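Local atomic coordinates of ammonium transporter (Kuenenia stuttgartiensis, PDB entry 6EU6), a protein that probably binds ammonium within the membrane and, as an Amt-type sensor linked to a histidine kinase, helps signal its availability. Residues Y136-H141 against F368-G373. Numbering follows the deposited sequence.
Sequences YPIFGH and FSWSFG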
ATOM      1  N   TYR A 136     -20.206 -13.905  13.509  1.00 29.78           N
ATOM      2  CA  TYR A 136     -18.811 -14.281  13.146  1.00 26.18           C
ATOM      3  C   TYR A 136     -18.045 -14.993  14.265  1.00 26.84           C
ATOM      4  O   TYR A 136     -17.441 -16.069  14.037  1.00 26.18           O
ATOM      5  CB  TYR A 136     -18.052 -13.024  12.610  1.00 26.12           C
ATOM      6  CG  TYR A 136     -16.634 -13.276  12.374  1.00 24.99           C
ATOM      7  CD1 TYR A 136     -16.222 -13.960  11.257  1.00 25.16           C
ATOM      8  CD2 TYR A 136     -15.685 -12.910  13.325  1.00 26.45           C
ATOM      9  CE1 TYR A 136     -14.891 -14.257  11.065  1.00 26.75           C
ATOM     10  CE2 TYR A 136     -14.324 -13.218  13.167  1.00 25.42           C
ATOM     11  CZ  TYR A 136     -13.922 -13.876  12.003  1.00 25.46           C
ATOM     12  OH  TYR A 136     -12.571 -14.149  11.775  1.00 26.69           O
ATOM     13  N   PRO A 137     -17.973 -14.390  15.451  1.00 25.73           N
ATOM     14  CA  PRO A 137     -17.138 -15.037  16.429  1.00 26.37           C
ATOM     15  C   PRO A 137     -17.699 -16.406  16.994  1.00 27.96           C
ATOM     16  O   PRO A 137     -16.922 -17.258  17.368  1.00 28.89           O
ATOM     17  CB  PRO A 137     -17.056 -14.007  17.577  1.00 27.27           C
ATOM     18  CG  PRO A 137     -18.339 -13.250  17.481  1.00 27.58           C
ATOM     19  CD  PRO A 137     -18.692 -13.224  15.988  1.00 28.44           C
ATOM     20  N   ILE A 138     -19.005 -16.598  17.007  1.00 30.43           N
ATOM     21  CA  ILE A 138     -19.543 -17.894  17.477  1.00 29.27           C
ATOM     22  C   ILE A 138     -19.274 -19.012  16.465  1.00 29.51           C
ATOM     23  O   ILE A 138     -18.713 -20.038  16.822  1.00 30.78           O
ATOM     24  CB  ILE A 138     -21.045 -17.783  17.827  1.00 29.99           C
ATOM     25  CG1 ILE A 138     -21.185 -16.926  19.073  1.00 28.98           C
ATOM     26  CG2 ILE A 138     -21.639 -19.179  18.055  1.00 32.63           C
ATOM     27  CD1 ILE A 138     -22.587 -16.398  19.350  1.00 32.40           C
ATOM     28  N   PHE A 139     -19.582 -18.783  15.192  1.00 29.47           N
ATOM     29  CA  PHE A 139     -19.079 -19.714  14.148  1.00 28.50           C
ATOM     30  C   PHE A 139     -17.578 -19.887  14.176  1.00 31.75           C
ATOM     31  O   PHE A 139     -17.070 -20.988  14.029  1.00 28.34           O
ATOM     32  CB  PHE A 139     -19.561 -19.376  12.720  1.00 29.07           C
ATOM     33  CG  PHE A 139     -19.223 -20.441  11.716  1.00 29.74           C
ATOM     34  CD1 PHE A 139     -17.973 -20.449  11.069  1.00 30.45           C
ATOM     35  CD2 PHE A 139     -20.094 -21.496  11.457  1.00 31.45           C
ATOM     36  CE1 PHE A 139     -17.633 -21.483  10.169  1.00 30.00           C
ATOM     37  CE2 PHE A 139     -19.743 -22.546  10.562  1.00 27.68           C
ATOM     38  CZ  PHE A 139     -18.521 -22.513   9.910  1.00 31.26           C
ATOM     39  N   GLY A 140     -16.859 -18.816  14.447  1.00 29.30           N
ATOM     40  CA  GLY A 140     -15.426 -18.905  14.511  1.00 30.53           C
ATOM     41  C   GLY A 140     -14.972 -19.830  15.628  1.00 28.78           C
ATOM     42  O   GLY A 140     -13.953 -20.487  15.507  1.00 26.23           O
ATOM     43  N   HIS A 141     -15.688 -19.780  16.741  1.00 29.54           N
ATOM     44  CA  HIS A 141     -15.385 -20.694  17.865  1.00 32.46           C
ATOM     45  C   HIS A 141     -15.572 -22.156  17.395  1.00 28.42           C
ATOM     46  O   HIS A 141     -14.707 -23.012  17.608  1.00 31.10           O
ATOM     47  CB  HIS A 141     -16.269 -20.416  19.050  1.00 35.67           C
ATOM     48  CG  HIS A 141     -15.869 -21.179  20.263  1.00 35.85           C
ATOM     49  ND1 HIS A 141     -14.804 -20.801  21.050  1.00 32.63           N
ATOM     50  CD2 HIS A 141     -16.359 -22.330  20.804  1.00 35.27           C
ATOM     51  CE1 HIS A 141     -14.677 -21.657  22.053  1.00 36.34           C
ATOM     52  NE2 HIS A 141     -15.610 -22.587  21.929  1.00 34.02           N
ATOM     53  N   PHE A 368     -23.930 -21.452   6.336  1.00 29.42           N
ATOM     54  CA  PHE A 368     -25.077 -20.867   5.663  1.00 28.87           C
ATOM     55  C   PHE A 368     -26.218 -20.745   6.602  1.00 30.30           C
ATOM     56  O   PHE A 368     -26.824 -19.696   6.701  1.00 31.39           O
ATOM     57  CB  PHE A 368     -25.449 -21.663   4.375  1.00 32.96           C
ATOM     58  CG  PHE A 368     -26.594 -21.090   3.645  1.00 34.55           C
ATOM     59  CD1 PHE A 368     -26.405 -20.109   2.696  1.00 35.67           C
ATOM     60  CD2 PHE A 368     -27.903 -21.468   3.964  1.00 37.37           C
ATOM     61  CE1 PHE A 368     -27.464 -19.521   2.034  1.00 36.76           C
ATOM     62  CE2 PHE A 368     -28.968 -20.881   3.292  1.00 35.27           C
ATOM     63  CZ  PHE A 368     -28.759 -19.916   2.324  1.00 34.23           C
ATOM     64  N   SER A 369     -26.582 -21.827   7.270  1.00 30.07           N
ATOM     65  CA  SER A 369     -27.810 -21.790   8.086  1.00 30.40           C
ATOM     66  C   SER A 369     -27.697 -20.778   9.200  1.00 31.46           C
ATOM     67  O   SER A 369     -28.683 -20.079   9.528  1.00 35.34           O
ATOM     68  CB  SER A 369     -28.109 -23.179   8.704  1.00 31.28           C
ATOM     69  OG  SER A 369     -28.235 -24.161   7.664  1.00 32.24           O
ATOM     70  N   TRP A 370     -26.529 -20.759   9.852  1.00 28.42           N
ATOM     71  CA  TRP A 370     -26.289 -19.822  10.925  1.00 30.91           C
ATOM     72  C   TRP A 370     -26.293 -18.339  10.446  1.00 32.00           C
ATOM     73  O   TRP A 370     -27.009 -17.516  10.995  1.00 31.63           O
ATOM     74  CB  TRP A 370     -24.954 -20.194  11.555  1.00 31.04           C
ATOM     75  CG  TRP A 370     -24.431 -19.285  12.710  1.00 31.91           C
ATOM     76  CD1 TRP A 370     -23.296 -18.449  12.672  1.00 32.31           C
ATOM     77  CD2 TRP A 370     -24.920 -19.217  14.037  1.00 32.70           C
ATOM     78  NE1 TRP A 370     -23.111 -17.854  13.911  1.00 33.22           N
ATOM     79  CE2 TRP A 370     -24.107 -18.281  14.752  1.00 32.84           C
ATOM     80  CE3 TRP A 370     -26.021 -19.781  14.692  1.00 34.03           C
ATOM     81  CZ2 TRP A 370     -24.324 -17.983  16.106  1.00 33.38           C
ATOM     82  CZ3 TRP A 370     -26.225 -19.476  16.055  1.00 34.50           C
ATOM     83  CH2 TRP A 370     -25.385 -18.578  16.736  1.00 35.79           C
ATOM     84  N   SER A 371     -25.460 -18.006   9.440  1.00 30.08           N
ATOM     85  CA  SER A 371     -25.269 -16.638   9.029  1.00 29.78           C
ATOM     86  C   SER A 371     -26.410 -16.114   8.175  1.00 29.07           C
ATOM     87  O   SER A 371     -26.944 -15.039   8.454  1.00 28.66           O
ATOM     88  CB  SER A 371     -23.847 -16.433   8.368  1.00 29.44           C
ATOM     89  OG  SER A 371     -23.726 -15.085   7.973  1.00 27.93           O
ATOM     90  N   PHE A 372     -26.875 -16.867   7.179  1.00 29.05           N
ATOM     91  CA  PHE A 372     -28.071 -16.422   6.465  1.00 30.37           C
ATOM     92  C   PHE A 372     -29.287 -16.424   7.409  1.00 32.22           C
ATOM     93  O   PHE A 372     -30.060 -15.499   7.415  1.00 30.49           O
ATOM     94  CB  PHE A 372     -28.310 -17.317   5.284  1.00 31.48           C
ATOM     95  CG  PHE A 372     -29.420 -16.867   4.433  1.00 38.32           C
ATOM     96  CD1 PHE A 372     -29.257 -15.771   3.575  1.00 34.30           C
ATOM     97  CD2 PHE A 372     -30.655 -17.535   4.475  1.00 37.70           C
ATOM     98  CE1 PHE A 372     -30.314 -15.293   2.836  1.00 36.49           C
ATOM     99  CE2 PHE A 372     -31.713 -17.068   3.718  1.00 34.92           C
ATOM    100  CZ  PHE A 372     -31.534 -15.966   2.876  1.00 37.16           C
ATOM    101  N   GLY A 373     -29.506 -17.483   8.178  1.00 34.31           N
ATOM    102  CA  GLY A 373     -30.694 -17.515   9.028  1.00 32.59           C
ATOM    103  C   GLY A 373     -30.740 -16.459  10.124  1.00 31.31           C
ATOM    104  O   GLY A 373     -31.740 -15.761  10.302  1.00 32.70           O
TER
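Trp-370 reaches from helix 353-385 to Ile-138 and Phe-139 of helix 121-144, and the contact illustrates how one large side chain can bridge two helices in the predominantly helical membrane fold of the Amt ammonium transporter family. The nearest CA atoms, those of Phe-139 and Trp-370, are 7.9 Å apart, and the indole spans that distance. With its CG anti to the backbone N (chi1 177°), Trp-370 extends straight out from its own helix and presents two parts of the ring system to two neighbouring residues. The benzo part meets Ile-138: the gamma-methyl CG2 lies 3.5 Å from Trp-370 CZ2, Ile-138 CB is 3.7 Å from the same carbon, and the two side chains cross at about a right angle. The pyrrole part meets the beta-carbon of Phe-139, whose side chain also touches Ile-173 on helix 167-185. Here the indole also gains a polar tie, since NE1 donates to the carbonyl O of Ile-135, one turn before Phe-139. This bond, together with the contacts at CD1 and CZ2, probably limits rotation of the indole. A leucine in place of Trp-370 would probably leave the Ile-135 carbonyl without this donor and open a gap beside Ile-138. At the pyrrole end, Trp-370 CD1 rests 3.8 Å from Phe-139 CB.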